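PDB 6NZS: dextranase from Pseudarthrobacter oxydans, which catalyses the endohydrolysis of (1->6)-alpha-D-glucosidic linkages in dextran. Local coordinates for residues 7-11 with 40-44; 91-95 with 137-141; 372-378 with 394-400; 421-427 with 469-475. One frame throughout, in Å; residues are numbered along the deposited sequence.

Contact 1 (7-11 with 40-44); sequences NGNLH and QVAQE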
loop_
_atom_site.group_PDB
_atom_site.type_symbol
_atom_site.label_atom_id
_atom_site.label_comp_id
_atom_site.label_asym_id
_atom_site.label_seq_id
_atom_site.Cartn_x
_atom_site.Cartn_y
_atom_site.Cartn_z
ATOM N N ASN A 7 -26.726 -8.127 10.455
ATOM C CA ASN A 7 -27.868 -8.555 9.661
ATOM C C ASN A 7 -27.397 -8.893 8.249
ATOM O O ASN A 7 -26.201 -8.859 7.940
ATOM C CB ASN A 7 -28.998 -7.516 9.688
ATOM C CG ASN A 7 -28.576 -6.169 9.140
ATOM O OD1 ASN A 7 -28.197 -6.058 7.979
ATOM N ND2 ASN A 7 -28.656 -5.131 9.972
ATOM N N GLY A 8 -28.350 -9.226 7.380
ATOM C CA GLY A 8 -27.990 -9.665 6.046
ATOM C C GLY A 8 -27.302 -8.608 5.203
ATOM O O GLY A 8 -26.591 -8.956 4.253
ATOM N N ASN A 9 -27.497 -7.326 5.525
ATOM C CA ASN A 9 -27.003 -6.241 4.681
ATOM C C ASN A 9 -25.905 -5.408 5.313
ATOM O O ASN A 9 -25.295 -4.596 4.608
ATOM C CB ASN A 9 -28.133 -5.286 4.297
ATOM C CG ASN A 9 -29.137 -5.917 3.367
ATOM O OD1 ASN A 9 -28.927 -7.013 2.848
ATOM N ND2 ASN A 9 -30.242 -5.222 3.152
ATOM N N LEU A 10 -25.662 -5.546 6.608
ATOM C CA LEU A 10 -24.708 -4.685 7.290
ATOM C C LEU A 10 -24.097 -5.466 8.439
ATOM O O LEU A 10 -24.811 -6.120 9.207
ATOM C CB LEU A 10 -25.397 -3.416 7.813
ATOM C CG LEU A 10 -24.528 -2.357 8.498
ATOM C CD1 LEU A 10 -23.390 -1.867 7.582
ATOM C CD2 LEU A 10 -25.401 -1.190 8.951
ATOM N N HIS A 11 -22.776 -5.407 8.550
ATOM C CA HIS A 11 -22.084 -6.024 9.670
ATOM C C HIS A 11 -21.047 -5.041 10.184
ATOM O O HIS A 11 -20.148 -4.636 9.437
ATOM C CB HIS A 11 -21.412 -7.336 9.270
ATOM C CG HIS A 11 -20.756 -8.036 10.416
ATOM N ND1 HIS A 11 -19.607 -8.784 10.276
ATOM C CD2 HIS A 11 -21.089 -8.092 11.727
ATOM C CE1 HIS A 11 -19.263 -9.275 11.454
ATOM N NE2 HIS A 11 -20.142 -8.869 12.350
ATOM N N GLN A 40 -20.406 5.756 12.508
ATOM C CA GLN A 40 -21.621 4.951 12.557
ATOM C C GLN A 40 -22.142 4.775 11.139
ATOM O O GLN A 40 -21.878 5.602 10.262
ATOM C CB GLN A 40 -22.706 5.602 13.422
ATOM C CG GLN A 40 -22.403 5.603 14.909
ATOM C CD GLN A 40 -23.475 6.309 15.714
ATOM O OE1 GLN A 40 -24.336 6.989 15.155
ATOM N NE2 GLN A 40 -23.433 6.147 17.034
ATOM N N VAL A 41 -22.866 3.674 10.910
ATOM C CA VAL A 41 -23.343 3.302 9.580
ATOM C C VAL A 41 -24.808 2.904 9.666
ATOM O O VAL A 41 -25.202 2.140 10.554
ATOM C CB VAL A 41 -22.544 2.122 8.981
ATOM C CG1 VAL A 41 -22.867 1.947 7.495
ATOM C CG2 VAL A 41 -21.062 2.282 9.186
ATOM N N ALA A 42 -25.599 3.373 8.706
ATOM C CA ALA A 42 -27.000 2.995 8.597
ATOM C C ALA A 42 -27.306 2.654 7.151
ATOM O O ALA A 42 -26.767 3.268 6.233
ATOM C CB ALA A 42 -27.901 4.156 9.008
ATOM N N GLN A 43 -28.190 1.677 6.946
ATOM C CA GLN A 43 -28.713 1.448 5.606
ATOM C C GLN A 43 -29.394 2.721 5.128
ATOM O O GLN A 43 -30.051 3.416 5.905
ATOM C CB GLN A 43 -29.715 0.294 5.633
ATOM C CG GLN A 43 -29.976 -0.335 4.282
ATOM C CD GLN A 43 -30.729 -1.646 4.393
ATOM O OE1 GLN A 43 -30.130 -2.702 4.616
ATOM N NE2 GLN A 43 -32.044 -1.589 4.227
ATOM N N GLU A 44 -29.220 3.043 3.843
ATOM C CA GLU A 44 -29.613 4.375 3.390
ATOM C C GLU A 44 -31.111 4.624 3.549
ATOM O O GLU A 44 -31.528 5.772 3.754
ATOM C CB GLU A 44 -29.156 4.631 1.955
ATOM C CG GLU A 44 -29.802 3.725 0.942
ATOM C CD GLU A 44 -31.106 4.254 0.383
ATOM O OE1 GLU A 44 -31.707 3.548 -0.450
ATOM O OE2 GLU A 44 -31.518 5.376 0.778
#

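Contact 2 (91-95 with 137-141); sequences EYAKD and VPYSD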
loop_
_atom_site.group_PDB
_atom_site.type_symbol
_atom_site.label_atom_id
_atom_site.label_comp_id
_atom_site.label_asym_id
_atom_site.label_seq_id
_atom_site.Cartn_x
_atom_site.Cartn_y
_atom_site.Cartn_z
ATOM N N GLU A 91 -18.879 -4.445 6.784
ATOM C CA GLU A 91 -19.443 -5.132 5.630
ATOM C C GLU A 91 -20.790 -4.525 5.285
ATOM O O GLU A 91 -21.586 -4.208 6.178
ATOM C CB GLU A 91 -19.653 -6.621 5.902
ATOM C CG GLU A 91 -18.394 -7.381 6.234
ATOM C CD GLU A 91 -18.660 -8.872 6.327
ATOM O OE1 GLU A 91 -18.762 -9.384 7.457
ATOM O OE2 GLU A 91 -18.792 -9.517 5.267
ATOM N N TYR A 92 -21.057 -4.384 3.988
ATOM C CA TYR A 92 -22.343 -3.852 3.562
ATOM C C TYR A 92 -22.771 -4.525 2.264
ATOM O O TYR A 92 -21.941 -5.019 1.492
ATOM C CB TYR A 92 -22.357 -2.313 3.486
ATOM C CG TYR A 92 -21.702 -1.711 2.258
ATOM C CD1 TYR A 92 -20.470 -2.163 1.798
ATOM C CD2 TYR A 92 -22.298 -0.654 1.583
ATOM C CE1 TYR A 92 -19.866 -1.603 0.672
ATOM C CE2 TYR A 92 -21.696 -0.080 0.459
ATOM C CZ TYR A 92 -20.482 -0.564 0.011
ATOM O OH TYR A 92 -19.901 -0.023 -1.106
ATOM N N ALA A 93 -24.090 -4.578 2.048
ATOM C CA ALA A 93 -24.633 -5.138 0.819
ATOM C C ALA A 93 -25.581 -4.185 0.106
ATOM O O ALA A 93 -26.101 -4.537 -0.959
ATOM C CB ALA A 93 -25.321 -6.487 1.096
ATOM N N LYS A 94 -25.805 -2.995 0.649
ATOM C CA LYS A 94 -26.780 -2.048 0.135
ATOM C C LYS A 94 -26.274 -0.667 0.514
ATOM O O LYS A 94 -25.545 -0.527 1.500
ATOM C CB LYS A 94 -28.142 -2.337 0.787
ATOM C CG LYS A 94 -29.324 -1.499 0.337
ATOM C CD LYS A 94 -30.631 -2.148 0.846
ATOM C CE LYS A 94 -31.837 -1.239 0.673
ATOM N NZ LYS A 94 -32.175 -0.969 -0.743
ATOM N N ASP A 95 -26.646 0.342 -0.279
ATOM C CA ASP A 95 -26.193 1.714 -0.037
ATOM C C ASP A 95 -26.364 2.080 1.431
ATOM O O ASP A 95 -27.380 1.752 2.055
ATOM C CB ASP A 95 -27.035 2.701 -0.854
ATOM C CG ASP A 95 -26.789 2.621 -2.349
ATOM O OD1 ASP A 95 -26.167 1.662 -2.830
ATOM O OD2 ASP A 95 -27.255 3.541 -3.056
ATOM N N VAL A 137 -22.409 6.113 0.863
ATOM C CA VAL A 137 -21.522 5.187 0.163
ATOM C C VAL A 137 -22.402 4.213 -0.618
ATOM O O VAL A 137 -23.114 3.406 0.001
ATOM C CB VAL A 137 -20.592 4.443 1.132
ATOM C CG1 VAL A 137 -19.646 3.544 0.357
ATOM C CG2 VAL A 137 -19.794 5.439 1.987
ATOM N N PRO A 138 -22.419 4.272 -1.941
ATOM C CA PRO A 138 -23.224 3.317 -2.701
ATOM C C PRO A 138 -22.614 1.933 -2.603
ATOM O O PRO A 138 -21.396 1.770 -2.451
ATOM C CB PRO A 138 -23.145 3.851 -4.135
ATOM C CG PRO A 138 -21.853 4.591 -4.192
ATOM C CD PRO A 138 -21.596 5.130 -2.813
ATOM N N TYR A 139 -23.476 0.928 -2.688
ATOM C CA TYR A 139 -22.992 -0.440 -2.754
ATOM C C TYR A 139 -22.330 -0.710 -4.101
ATOM O O TYR A 139 -22.832 -0.314 -5.156
ATOM C CB TYR A 139 -24.122 -1.445 -2.506
ATOM C CG TYR A 139 -23.603 -2.851 -2.675
ATOM C CD1 TYR A 139 -22.737 -3.400 -1.742
ATOM C CD2 TYR A 139 -23.930 -3.605 -3.795
ATOM C CE1 TYR A 139 -22.225 -4.670 -1.905
ATOM C CE2 TYR A 139 -23.424 -4.883 -3.966
ATOM C CZ TYR A 139 -22.578 -5.411 -3.021
ATOM O OH TYR A 139 -22.060 -6.678 -3.192
ATOM N N SER A 140 -21.179 -1.368 -4.048
ATOM C CA SER A 140 -20.500 -1.927 -5.205
ATOM C C SER A 140 -20.007 -3.303 -4.798
ATOM O O SER A 140 -19.621 -3.509 -3.646
ATOM C CB SER A 140 -19.267 -1.085 -5.588
ATOM O OG SER A 140 -18.467 -1.762 -6.544
ATOM N N ASP A 141 -20.006 -4.248 -5.741
ATOM C CA ASP A 141 -19.416 -5.534 -5.394
ATOM C C ASP A 141 -17.914 -5.457 -5.153
ATOM O O ASP A 141 -17.338 -6.421 -4.647
ATOM C CB ASP A 141 -19.766 -6.631 -6.403
ATOM C CG ASP A 141 -19.375 -6.283 -7.808
ATOM O OD1 ASP A 141 -18.574 -5.350 -8.005
ATOM O OD2 ASP A 141 -19.872 -6.968 -8.733
HETATM O O HOH W 1 -25.599 0.752 -5.478
#

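Contact 3 (372-378 with 394-400); sequences ELYKGST and YHSDVTI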
loop_
_atom_site.group_PDB
_atom_site.type_symbol
_atom_site.label_atom_id
_atom_site.label_comp_id
_atom_site.label_asym_id
_atom_site.label_seq_id
_atom_site.Cartn_x
_atom_site.Cartn_y
_atom_site.Cartn_z
ATOM N N GLU A 372 4.144 -7.934 -4.034
ATOM C CA GLU A 372 4.758 -8.471 -5.238
ATOM C C GLU A 372 3.853 -9.590 -5.740
ATOM O O GLU A 372 3.676 -10.608 -5.055
ATOM C CB GLU A 372 6.162 -8.997 -4.929
ATOM C CG GLU A 372 6.916 -9.538 -6.151
ATOM C CD GLU A 372 8.362 -9.908 -5.848
ATOM O OE1 GLU A 372 8.911 -9.423 -4.831
ATOM O OE2 GLU A 372 8.947 -10.689 -6.639
ATOM N N LEU A 373 3.251 -9.386 -6.909
ATOM C CA LEU A 373 2.391 -10.390 -7.524
ATOM C C LEU A 373 3.239 -11.268 -8.436
ATOM O O LEU A 373 3.921 -10.765 -9.335
ATOM C CB LEU A 373 1.253 -9.728 -8.300
ATOM C CG LEU A 373 0.306 -8.904 -7.416
ATOM C CD1 LEU A 373 -0.495 -7.953 -8.274
ATOM C CD2 LEU A 373 -0.623 -9.827 -6.655
ATOM N N TYR A 374 3.205 -12.574 -8.190
ATOM C CA TYR A 374 4.024 -13.508 -8.946
ATOM C C TYR A 374 3.351 -13.848 -10.280
ATOM O O TYR A 374 2.208 -13.470 -10.541
ATOM C CB TYR A 374 4.404 -14.702 -8.059
ATOM C CG TYR A 374 5.352 -14.226 -6.972
ATOM C CD1 TYR A 374 4.872 -13.570 -5.829
ATOM C CD2 TYR A 374 6.726 -14.347 -7.114
ATOM C CE1 TYR A 374 5.745 -13.084 -4.849
ATOM C CE2 TYR A 374 7.603 -13.867 -6.135
ATOM C CZ TYR A 374 7.103 -13.235 -5.010
ATOM O OH TYR A 374 7.977 -12.758 -4.050
ATOM N N LYS A 375 4.090 -14.535 -11.151
ATOM C CA LYS A 375 3.632 -14.713 -12.526
ATOM C C LYS A 375 2.217 -15.283 -12.571
ATOM O O LYS A 375 1.889 -16.235 -11.858
ATOM C CB LYS A 375 4.586 -15.648 -13.274
ATOM C CG LYS A 375 4.186 -15.848 -14.728
ATOM C CD LYS A 375 5.163 -16.742 -15.473
ATOM C CE LYS A 375 4.722 -16.919 -16.914
ATOM N NZ LYS A 375 5.751 -17.637 -17.717
ATOM N N GLY A 376 1.364 -14.679 -13.397
ATOM C CA GLY A 376 0.027 -15.210 -13.574
ATOM C C GLY A 376 -0.852 -14.950 -12.369
ATOM O O GLY A 376 -1.470 -15.874 -11.827
ATOM N N SER A 377 -0.900 -13.694 -11.933
ATOM C CA SER A 377 -1.674 -13.300 -10.768
ATOM C C SER A 377 -2.558 -12.113 -11.114
ATOM O O SER A 377 -2.296 -11.370 -12.066
ATOM C CB SER A 377 -0.767 -12.900 -9.600
ATOM O OG SER A 377 0.014 -13.986 -9.144
ATOM N N THR A 378 -3.622 -11.951 -10.327
ATOM C CA THR A 378 -4.521 -10.813 -10.434
ATOM C C THR A 378 -4.729 -10.206 -9.054
ATOM O O THR A 378 -4.722 -10.906 -8.038
ATOM C CB THR A 378 -5.877 -11.232 -10.985
ATOM O OG1 THR A 378 -6.480 -12.170 -10.088
ATOM C CG2 THR A 378 -5.726 -11.886 -12.345
ATOM N N TYR A 394 7.314 -7.262 -10.996
ATOM C CA TYR A 394 8.516 -8.028 -11.281
ATOM C C TYR A 394 8.245 -9.279 -12.102
ATOM O O TYR A 394 9.181 -10.056 -12.326
ATOM C CB TYR A 394 9.202 -8.456 -9.973
ATOM C CG TYR A 394 9.726 -7.332 -9.085
ATOM C CD1 TYR A 394 9.785 -6.011 -9.533
ATOM C CD2 TYR A 394 10.160 -7.608 -7.798
ATOM C CE1 TYR A 394 10.269 -4.993 -8.706
ATOM C CE2 TYR A 394 10.645 -6.610 -6.971
ATOM C CZ TYR A 394 10.701 -5.304 -7.431
ATOM O OH TYR A 394 11.180 -4.317 -6.581
ATOM N N HIS A 395 7.008 -9.509 -12.541
ATOM C CA HIS A 395 6.653 -10.802 -13.115
ATOM C C HIS A 395 5.691 -10.648 -14.282
ATOM O O HIS A 395 4.893 -9.712 -14.339
ATOM C CB HIS A 395 6.032 -11.718 -12.054
ATOM C CG HIS A 395 6.919 -11.935 -10.873
ATOM N ND1 HIS A 395 7.912 -12.894 -10.850
ATOM C CD2 HIS A 395 7.004 -11.274 -9.696
ATOM C CE1 HIS A 395 8.553 -12.825 -9.697
ATOM N NE2 HIS A 395 8.025 -11.847 -8.979
ATOM N N SER A 396 5.745 -11.621 -15.187
ATOM C CA SER A 396 4.874 -11.638 -16.351
ATOM C C SER A 396 3.438 -11.995 -15.969
ATOM O O SER A 396 3.163 -12.595 -14.923
ATOM C CB SER A 396 5.379 -12.673 -17.358
ATOM O OG SER A 396 6.680 -12.323 -17.809
ATOM N N ASP A 397 2.510 -11.607 -16.841
ATOM C CA ASP A 397 1.120 -12.060 -16.760
ATOM C C ASP A 397 0.460 -11.627 -15.451
ATOM O O ASP A 397 -0.180 -12.418 -14.753
ATOM C CB ASP A 397 1.008 -13.577 -16.982
ATOM C CG ASP A 397 1.558 -14.020 -18.330
ATOM O OD1 ASP A 397 1.415 -13.272 -19.320
ATOM O OD2 ASP A 397 2.129 -15.134 -18.397
ATOM N N VAL A 398 0.622 -10.349 -15.115
ATOM C CA VAL A 398 0.091 -9.783 -13.881
ATOM C C VAL A 398 -0.928 -8.720 -14.253
ATOM O O VAL A 398 -0.672 -7.894 -15.141
ATOM C CB VAL A 398 1.212 -9.218 -12.987
ATOM C CG1 VAL A 398 0.629 -8.354 -11.857
ATOM C CG2 VAL A 398 2.069 -10.354 -12.417
ATOM N N THR A 399 -2.080 -8.745 -13.585
ATOM C CA THR A 399 -3.152 -7.787 -13.831
ATOM C C THR A 399 -3.601 -7.188 -12.507
ATOM O O THR A 399 -3.894 -7.925 -11.565
ATOM C CB THR A 399 -4.331 -8.470 -14.533
ATOM O OG1 THR A 399 -3.859 -9.066 -15.752
ATOM C CG2 THR A 399 -5.423 -7.467 -14.866
ATOM N N ILE A 400 -3.638 -5.854 -12.434
ATOM C CA ILE A 400 -4.066 -5.128 -11.238
ATOM C C ILE A 400 -5.143 -4.132 -11.637
ATOM O O ILE A 400 -4.991 -3.422 -12.637
ATOM C CB ILE A 400 -2.887 -4.368 -10.596
ATOM C CG1 ILE A 400 -1.771 -5.325 -10.186
ATOM C CG2 ILE A 400 -3.365 -3.557 -9.392
ATOM C CD1 ILE A 400 -0.534 -4.624 -9.640
HETATM O O HOH W 2 4.544 -8.341 -10.025
#

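Contact 4 (421-427 with 469-475); sequences RNIDNVN and TTVKNMR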
loop_
_atom_site.group_PDB
_atom_site.type_symbol
_atom_site.label_atom_id
_atom_site.label_comp_id
_atom_site.label_asym_id
_atom_site.label_seq_id
_atom_site.Cartn_x
_atom_site.Cartn_y
_atom_site.Cartn_z
ATOM N N ARG A 421 15.434 -7.963 -15.469
ATOM C CA ARG A 421 14.275 -8.837 -15.343
ATOM C C ARG A 421 13.765 -9.226 -16.722
ATOM O O ARG A 421 13.991 -8.523 -17.710
ATOM C CB ARG A 421 13.139 -8.166 -14.548
ATOM C CG ARG A 421 13.518 -7.826 -13.123
ATOM C CD ARG A 421 12.375 -7.136 -12.369
ATOM N NE ARG A 421 12.843 -6.537 -11.119
ATOM C CZ ARG A 421 13.062 -7.213 -9.995
ATOM N NH1 ARG A 421 12.850 -8.529 -9.944
ATOM N NH2 ARG A 421 13.495 -6.577 -8.915
ATOM N N ASN A 422 13.068 -10.368 -16.768
ATOM C CA ASN A 422 12.323 -10.818 -17.941
ATOM C C ASN A 422 10.840 -10.727 -17.595
ATOM O O ASN A 422 10.341 -11.507 -16.776
ATOM C CB ASN A 422 12.710 -12.248 -18.311
ATOM C CG ASN A 422 14.054 -12.323 -18.998
ATOM O OD1 ASN A 422 14.355 -11.537 -19.890
ATOM N ND2 ASN A 422 14.879 -13.281 -18.578
ATOM N N ILE A 423 10.145 -9.767 -18.207
ATOM C CA ILE A 423 8.745 -9.484 -17.910
ATOM C C ILE A 423 8.000 -9.262 -19.217
ATOM O O ILE A 423 8.485 -8.548 -20.101
ATOM C CB ILE A 423 8.602 -8.225 -17.031
ATOM C CG1 ILE A 423 9.332 -8.406 -15.704
ATOM C CG2 ILE A 423 7.131 -7.901 -16.810
ATOM C CD1 ILE A 423 9.409 -7.124 -14.886
ATOM N N ASP A 424 6.799 -9.835 -19.314
ATOM C CA ASP A 424 5.922 -9.652 -20.462
ATOM C C ASP A 424 4.479 -9.647 -19.968
ATOM O O ASP A 424 4.119 -10.441 -19.097
ATOM C CB ASP A 424 6.141 -10.817 -21.444
ATOM C CG ASP A 424 5.484 -10.611 -22.810
ATOM O OD1 ASP A 424 4.896 -9.558 -23.108
ATOM O OD2 ASP A 424 5.579 -11.560 -23.624
ATOM N N ASN A 425 3.666 -8.741 -20.515
ATOM C CA ASN A 425 2.210 -8.780 -20.370
ATOM C C ASN A 425 1.751 -8.381 -18.971
ATOM O O ASN A 425 1.242 -9.205 -18.205
ATOM C CB ASN A 425 1.624 -10.142 -20.782
ATOM C CG ASN A 425 0.107 -10.160 -20.747
ATOM O OD1 ASN A 425 -0.546 -9.178 -21.104
ATOM N ND2 ASN A 425 -0.463 -11.273 -20.297
ATOM N N VAL A 426 1.903 -7.103 -18.648
ATOM C CA VAL A 426 1.494 -6.552 -17.361
ATOM C C VAL A 426 0.468 -5.457 -17.623
ATOM O O VAL A 426 0.670 -4.611 -18.504
ATOM C CB VAL A 426 2.711 -6.003 -16.600
ATOM C CG1 VAL A 426 2.274 -5.228 -15.372
ATOM C CG2 VAL A 426 3.643 -7.145 -16.211
ATOM N N ASN A 427 -0.626 -5.466 -16.860
ATOM C CA ASN A 427 -1.700 -4.499 -17.041
ATOM C C ASN A 427 -2.131 -3.989 -15.677
ATOM O O ASN A 427 -2.606 -4.768 -14.849
ATOM C CB ASN A 427 -2.894 -5.136 -17.759
ATOM C CG ASN A 427 -2.600 -5.451 -19.214
ATOM O OD1 ASN A 427 -2.222 -6.583 -19.562
ATOM N ND2 ASN A 427 -2.771 -4.456 -20.075
ATOM N N THR A 469 18.182 -9.653 -21.223
ATOM C CA THR A 469 16.890 -9.707 -20.558
ATOM C C THR A 469 15.997 -8.628 -21.158
ATOM O O THR A 469 16.487 -7.636 -21.706
ATOM C CB THR A 469 17.032 -9.497 -19.042
ATOM O OG1 THR A 469 17.600 -8.207 -18.784
ATOM C CG2 THR A 469 17.936 -10.568 -18.432
ATOM N N THR A 470 14.679 -8.838 -21.071
ATOM C CA THR A 470 13.720 -7.929 -21.686
ATOM C C THR A 470 12.524 -7.706 -20.770
ATOM O O THR A 470 11.908 -8.667 -20.301
ATOM C CB THR A 470 13.234 -8.470 -23.034
ATOM O OG1 THR A 470 14.365 -8.711 -23.878
ATOM C CG2 THR A 470 12.337 -7.462 -23.715
ATOM N N VAL A 471 12.203 -6.434 -20.538
ATOM C CA VAL A 471 10.965 -6.005 -19.894
ATOM C C VAL A 471 10.093 -5.405 -20.990
ATOM O O VAL A 471 10.485 -4.416 -21.625
ATOM C CB VAL A 471 11.259 -4.977 -18.790
ATOM C CG1 VAL A 471 9.969 -4.356 -18.267
ATOM C CG2 VAL A 471 12.057 -5.631 -17.673
ATOM N N LYS A 472 8.918 -5.991 -21.228
ATOM C CA LYS A 472 8.122 -5.538 -22.362
ATOM C C LYS A 472 6.626 -5.673 -22.105
ATOM O O LYS A 472 6.176 -6.461 -21.269
ATOM C CB LYS A 472 8.511 -6.277 -23.650
ATOM C CG LYS A 472 8.251 -7.769 -23.598
ATOM C CD LYS A 472 8.682 -8.432 -24.897
ATOM C CE LYS A 472 8.343 -9.909 -24.882
ATOM N NZ LYS A 472 8.894 -10.588 -26.086
ATOM N N ASN A 473 5.857 -4.888 -22.865
ATOM C CA ASN A 473 4.407 -5.028 -22.920
ATOM C C ASN A 473 3.776 -4.819 -21.546
ATOM O O ASN A 473 3.043 -5.662 -21.031
ATOM C CB ASN A 473 4.005 -6.370 -23.538
ATOM C CG ASN A 473 4.476 -6.506 -24.970
ATOM O OD1 ASN A 473 4.427 -5.548 -25.744
ATOM N ND2 ASN A 473 4.950 -7.696 -25.327
ATOM N N MET A 474 4.078 -3.669 -20.951
ATOM C CA MET A 474 3.508 -3.269 -19.672
ATOM C C MET A 474 2.671 -2.031 -19.922
ATOM O O MET A 474 3.171 -1.044 -20.477
ATOM C CB MET A 474 4.605 -2.976 -18.650
ATOM C CG MET A 474 5.600 -4.104 -18.493
ATOM S SD MET A 474 6.330 -4.137 -16.849
ATOM C CE MET A 474 7.154 -2.561 -16.829
ATOM N N ARG A 475 1.405 -2.090 -19.531
ATOM C CA ARG A 475 0.462 -1.001 -19.741
ATOM C C ARG A 475 -0.086 -0.535 -18.400
ATOM O O ARG A 475 -0.577 -1.341 -17.603
ATOM C CB ARG A 475 -0.694 -1.441 -20.647
ATOM C CG ARG A 475 -1.692 -0.331 -20.962
ATOM C CD ARG A 475 -2.662 -0.773 -22.053
ATOM N NE ARG A 475 -3.590 0.285 -22.447
ATOM C CZ ARG A 475 -3.453 1.041 -23.533
ATOM N NH1 ARG A 475 -2.418 0.859 -24.346
ATOM N NH2 ARG A 475 -4.355 1.980 -23.812
#

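Contact 1 (7-11 with 40-44)
L10 and Q43 form the nearest backbone pair, with 7.5 Å between L10 CA and Q43 CA, so the two segments meet through side chains instead of strand pairing. At the outer end the two amides join: N9 ND2 donates to Q43 OE1 (2.9 Å, 165° at the hydrogen). The acceptor lies in the N9 amide plane, whereas the donor stands above the Q43 carbonyl plane, the two amides being turned 42° apart. Q43 spans the gap because CG is anti to the backbone N (chi1 -161°) and the chain runs extended beyond it; Q43 NE2 is held by N45. Behind N9, N7 OD1 accepts from N9 N at 2.8 Å, an Asx turn that shapes the loop carrying the amide. Further in, L10 uses both methyls: CD2 sits 3.7 Å from V41 O, and CD1 reaches V41 CG1 at 3.9 Å. With an alanine in place of Q43, N9 ND2 would probably be left without this acceptor and N45 without its amide partner. In the N-terminal Ig-like domain, F90 of strand 84-92 touches both L10 and V41; that strand pairs antiparallel with 10-11, while 37-43 runs between strands 51-58 and 96-102.

Contact 2 (91-95 with 137-141)
Y92 and Y139 make a T-shaped pair: the CD1 edge of Y139 stands over the centre of one Y92 face, with ring centroids 5.4 Å apart and planes at 71°. At the edge of the Y92 ring, in its plane, lies P138 O, and V137 O is near that plane. Over one face of Y139, offset toward the rim, comes A93 O, 3.5 Å from Y139 CG. The Y92 hydroxyl donates to P138 O at 2.7 Å, somewhat tilted from the carbonyl plane. This reach follows from the first torsion of Y92 (chi1 78°), which places CG between the backbone N and the carbonyl carbon. Y139 is pinned at its backbone too: Y139 N donates almost straight to D95 OD1 (2.8 Å, 172°), arriving from above the carboxylate plane. A water adds a second link, donating to D95 OD1 and Y139 O. D95 CA makes a CA-H...O contact with V137 O at 3.5 Å, and V137 CG1 packs 4.2 Å from Y92 CE2. Within the N-terminal Ig-like domain, the contact ties the end of strand 84-92 to the loop between strands 132-137 and 144-150, with Y144 of 144-150 and A190 of 176-192 packing against both Y92 and V137.

Contact 3 (372-378 with 394-400)
H395 and E372 supply the main polar link between side chains. H395 NE2 donates to the anti lone pair of E372 OE2 (2.8 Å, 165°), and ring and carboxylate are nearly coplanar, 22° apart. E372 gets there with CG anti to its backbone nitrogen (chi1 -178°) and an extended chain; the same oxygen meets the edge of the Y394 ring, 3.5 Å from CD2. Around the imidazole, Y374 CA lies over one face as a CH-pi contact and the Y374 ring leans obliquely alongside; H395 CD2 is 3.1 Å from L373 O. A water bridges that carbonyl to Y394 N.

Apolar packing is close at L373, whose CD1 is 3.5 Å from I400 CG1, a tight carbon pair, and 3.8 Å from V398 CG1. Among backbone bonds, G376 N donates to S396 O at 3.1 Å, T399 N to S377 O at 3.0 Å and, weakly, S377 N to D397 O. Within 372-378, S377 OG donates to Y374 O at 2.7 Å from above the carbonyl plane, spanning the turn before the strand; M353 N also bonds this hydroxyl. K375 and D397 run side by side without a salt bridge; Q349 binds the lysine amine, while N425 ND2 bonds D397 OD1. These are neighbouring turns of the beta-solenoid: strands 377-380 and 398-407 pair in parallel, flanked by 351-361 on one side and 423-435 on the other.

Contact 4 (421-427 with 469-475)
I423 and V471, like V426 and M474, sit level on neighbouring parallel strands of a beta-helix, the solenoid fold of this family; the strand axes lie 4.7 Å apart, 6° from parallel. These four side chains make the tight, buried face. M474 SD meets I423 CG2 at 3.8 Å, M474 CG lies 3.9 Å from V426 CB, and I423 CD1 runs alongside V471 CG2. Regular backbone bonds bind the strands, K472 N to I423 O and R475 N to V426 O both at 2.8 Å, but N425 N makes only weak ones.

The other face, with D424, K472, N427 and R475, is polar and looser. N473 ND2 donates to D424 OD1 at 2.9 Å, meeting it on the syn side but out of the carboxylate plane; N473 OD1 is held by N499. K472 lays CE by D424 OD2, yet NZ stays 4.2 Å from OD2, beyond a salt bridge. An alanine replacing D424 would probably leave N473 ND2 without this acceptor and take one nearby negative charge away from K472. At the segments' N-terminal end, with CG anti to its carbonyl carbon (chi1 -76°), N422 lays its amide across T469, and OD1 accepts from T470 N at 3.0 Å.

In the fold
Along the chain the four contacts follow in series, each closing before the next opens, and they form two pairs. Contacts 1 and 2, centres 9 Å apart, both belong to the N-terminal Ig-like domain; N9 O probably accepts from A93 N and D95 O from E44 N, so strand 84-92 and the loop after it connect them. Contacts 3 and 4, centres 10 Å apart, lie on successive solenoid turns where strands 398-407 and 423-435 are neighbours: I400 N probably bonds to N427 O, and Y394 makes a cation-pi contact with R421. Between the pairs, contacts 2 and 3 are about 13 Å apart at their nearest atoms. The enzyme thus couples a compact beta domain to a long, stacked solenoid.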